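Local structure of estrogen receptor (Crassostrea gigas, 4N1Y) at residues Leu84-Arg89 / Lys96-Ala101. The protein is a mollusc member of the steroid receptor family, probably a constitutively active transcription factor whose ligand-binding domain no longer works as a hormone-operated switch. Residues are numbered along the deposited sequence; the frame is centred on the assembly and turned at random.
Sequences LNCAFR and KSLAFA
The backbone carbonyl oxygen of Ala99 takes a weak hydrogen bond from the side chain of Arg89, NE to O 3.3 Å, with a bent N-H...O angle of 146°. The oxygen meets the guanidinium at its edge, near the plane of the group, while the backbone C of Asn85 lies on one face, toward the rim. A bend at chi3 (-57°) folds the long arginine chain so that NE, rather than the terminal nitrogens, faces the strand. Arginine suits this place because its length lets NE meet the carbonyl while NH2 reaches toward Glu48 in a long, weak ion pair. With an alanine here the Ala99 carbonyl would probably lose this donor and Glu48 its weak partner.

One turn earlier, Cys86 points toward the strand. Its SG, anti to the backbone N (chi1 176°), reaches CD1 of Phe100 at 3.7 Å and stands 4.3 Å from the ring centroid, an oblique sulfur-aromatic contact. The same sulfur touches CB of Leu98 at 4.0 Å, so a small, polarisable side chain suits this place between two larger apolar ones. Leu98 and Phe100 both also touch Phe120 of helix 117-132.

In the nuclear receptor ligand-binding fold, the contact joins a central helix to the small two-stranded sheet that follows it. In vertebrate estrogen receptors a Glu-Arg pair binds the phenol of estradiol; Glu48 and Arg89 probably occupy the equivalent place. With one weak polar bond, made through NE, beside buried sulfur and apolar packing, the helix-strand contact probably rests more on packing than on polar bonding.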
loop_
_atom_site.group_PDB
_atom_site.type_symbol
_atom_site.label_atom_id
_atom_site.label_comp_id
_atom_site.label_asym_id
_atom_site.label_seq_id
_atom_site.Cartn_x
_atom_site.Cartn_y
_atom_site.Cartn_z
ATOM N N LEU B 84 9.921 -5.034 -5.126
ATOM C CA LEU B 84 9.911 -6.069 -4.107
ATOM C C LEU B 84 11.114 -6.979 -4.283
ATOM O O LEU B 84 11.789 -7.319 -3.313
ATOM C CB LEU B 84 8.619 -6.886 -4.152
ATOM C CG LEU B 84 8.631 -8.022 -3.135
ATOM C CD1 LEU B 84 8.268 -7.460 -1.788
ATOM C CD2 LEU B 84 7.664 -9.125 -3.514
ATOM N N ASN B 85 11.387 -7.366 -5.522
ATOM C CA ASN B 85 12.516 -8.233 -5.804
ATOM C C ASN B 85 13.827 -7.578 -5.451
ATOM O O ASN B 85 14.667 -8.151 -4.753
ATOM C CB ASN B 85 12.537 -8.620 -7.277
ATOM C CG ASN B 85 11.458 -9.595 -7.628
ATOM O OD1 ASN B 85 10.834 -10.190 -6.746
ATOM N ND2 ASN B 85 11.231 -9.784 -8.920
ATOM N N CYS B 86 13.975 -6.351 -5.921
ATOM C CA CYS B 86 15.172 -5.582 -5.684
ATOM C C CYS B 86 15.480 -5.465 -4.199
ATOM O O CYS B 86 16.635 -5.596 -3.791
ATOM C CB CYS B 86 15.024 -4.203 -6.299
ATOM S SG CYS B 86 16.430 -3.149 -5.963
ATOM N N ALA B 87 14.441 -5.254 -3.396
ATOM C CA ALA B 87 14.592 -5.223 -1.946
ATOM C C ALA B 87 15.224 -6.512 -1.442
ATOM O O ALA B 87 16.107 -6.490 -0.589
ATOM C CB ALA B 87 13.249 -4.991 -1.268
ATOM N N PHE B 88 14.750 -7.639 -1.953
ATOM C CA PHE B 88 15.238 -8.927 -1.483
ATOM C C PHE B 88 16.648 -9.160 -2.014
ATOM O O PHE B 88 17.492 -9.705 -1.305
ATOM C CB PHE B 88 14.302 -10.074 -1.899
ATOM C CG PHE B 88 14.581 -11.378 -1.179
ATOM C CD1 PHE B 88 14.177 -11.565 0.137
ATOM C CD2 PHE B 88 15.284 -12.403 -1.806
ATOM C CE1 PHE B 88 14.434 -12.761 0.804
ATOM C CE2 PHE B 88 15.554 -13.595 -1.142
ATOM C CZ PHE B 88 15.128 -13.769 0.168
ATOM N N ARG B 89 16.900 -8.756 -3.261
ATOM C CA ARG B 89 18.258 -8.803 -3.810
ATOM C C ARG B 89 19.207 -7.974 -2.950
ATOM O O ARG B 89 20.403 -8.248 -2.899
ATOM C CB ARG B 89 18.302 -8.297 -5.268
ATOM C CG ARG B 89 18.075 -9.352 -6.348
ATOM C CD ARG B 89 18.316 -8.796 -7.760
ATOM N NE ARG B 89 17.477 -7.631 -8.056
ATOM C CZ ARG B 89 16.273 -7.699 -8.626
ATOM N NH1 ARG B 89 15.759 -8.873 -8.967
ATOM N NH2 ARG B 89 15.573 -6.597 -8.856
ATOM N N LYS B 96 21.894 -0.020 2.879
ATOM C CA LYS B 96 22.926 0.946 2.553
ATOM C C LYS B 96 22.947 1.153 1.048
ATOM O O LYS B 96 23.325 2.211 0.569
ATOM C CB LYS B 96 24.301 0.502 3.098
ATOM C CG LYS B 96 25.487 1.250 2.543
ATOM C CD LYS B 96 26.808 0.725 3.071
ATOM C CE LYS B 96 27.799 1.888 3.317
ATOM N NZ LYS B 96 27.462 2.768 4.497
ATOM N N SER B 97 22.492 0.157 0.303
ATOM C CA SER B 97 22.435 0.276 -1.147
ATOM C C SER B 97 21.439 -0.683 -1.750
ATOM O O SER B 97 21.010 -1.630 -1.097
ATOM C CB SER B 97 23.813 0.028 -1.744
ATOM O OG SER B 97 24.360 -1.187 -1.261
ATOM N N LEU B 98 21.072 -0.435 -3.003
ATOM C CA LEU B 98 20.154 -1.321 -3.705
ATOM C C LEU B 98 20.887 -2.009 -4.847
ATOM O O LEU B 98 21.537 -1.363 -5.677
ATOM C CB LEU B 98 18.935 -0.560 -4.216
ATOM C CG LEU B 98 18.047 -0.083 -3.071
ATOM C CD1 LEU B 98 16.899 0.766 -3.575
ATOM C CD2 LEU B 98 17.537 -1.261 -2.260
ATOM N N ALA B 99 20.802 -3.332 -4.860
ATOM C CA ALA B 99 21.433 -4.130 -5.895
ATOM C C ALA B 99 20.430 -4.453 -7.000
ATOM O O ALA B 99 19.720 -5.457 -6.923
ATOM C CB ALA B 99 22.013 -5.396 -5.301
ATOM N N PHE B 100 20.372 -3.601 -8.022
ATOM C CA PHE B 100 19.449 -3.800 -9.141
ATOM C C PHE B 100 19.893 -4.979 -9.981
ATOM O O PHE B 100 19.086 -5.763 -10.491
ATOM C CB PHE B 100 19.347 -2.530 -9.972
ATOM C CG PHE B 100 18.879 -1.368 -9.176
ATOM C CD1 PHE B 100 17.531 -1.188 -8.923
ATOM C CD2 PHE B 100 19.790 -0.472 -8.639
ATOM C CE1 PHE B 100 17.092 -0.129 -8.156
ATOM C CE2 PHE B 100 19.361 0.597 -7.876
ATOM C CZ PHE B 100 18.009 0.769 -7.632
ATOM N N ALA B 101 21.198 -5.090 -10.108
ATOM C CA ALA B 101 21.811 -6.264 -10.666
ATOM C C ALA B 101 23.091 -6.441 -9.868
ATOM O O ALA B 101 23.500 -5.521 -9.155
ATOM C CB ALA B 101 22.081 -6.085 -12.156
#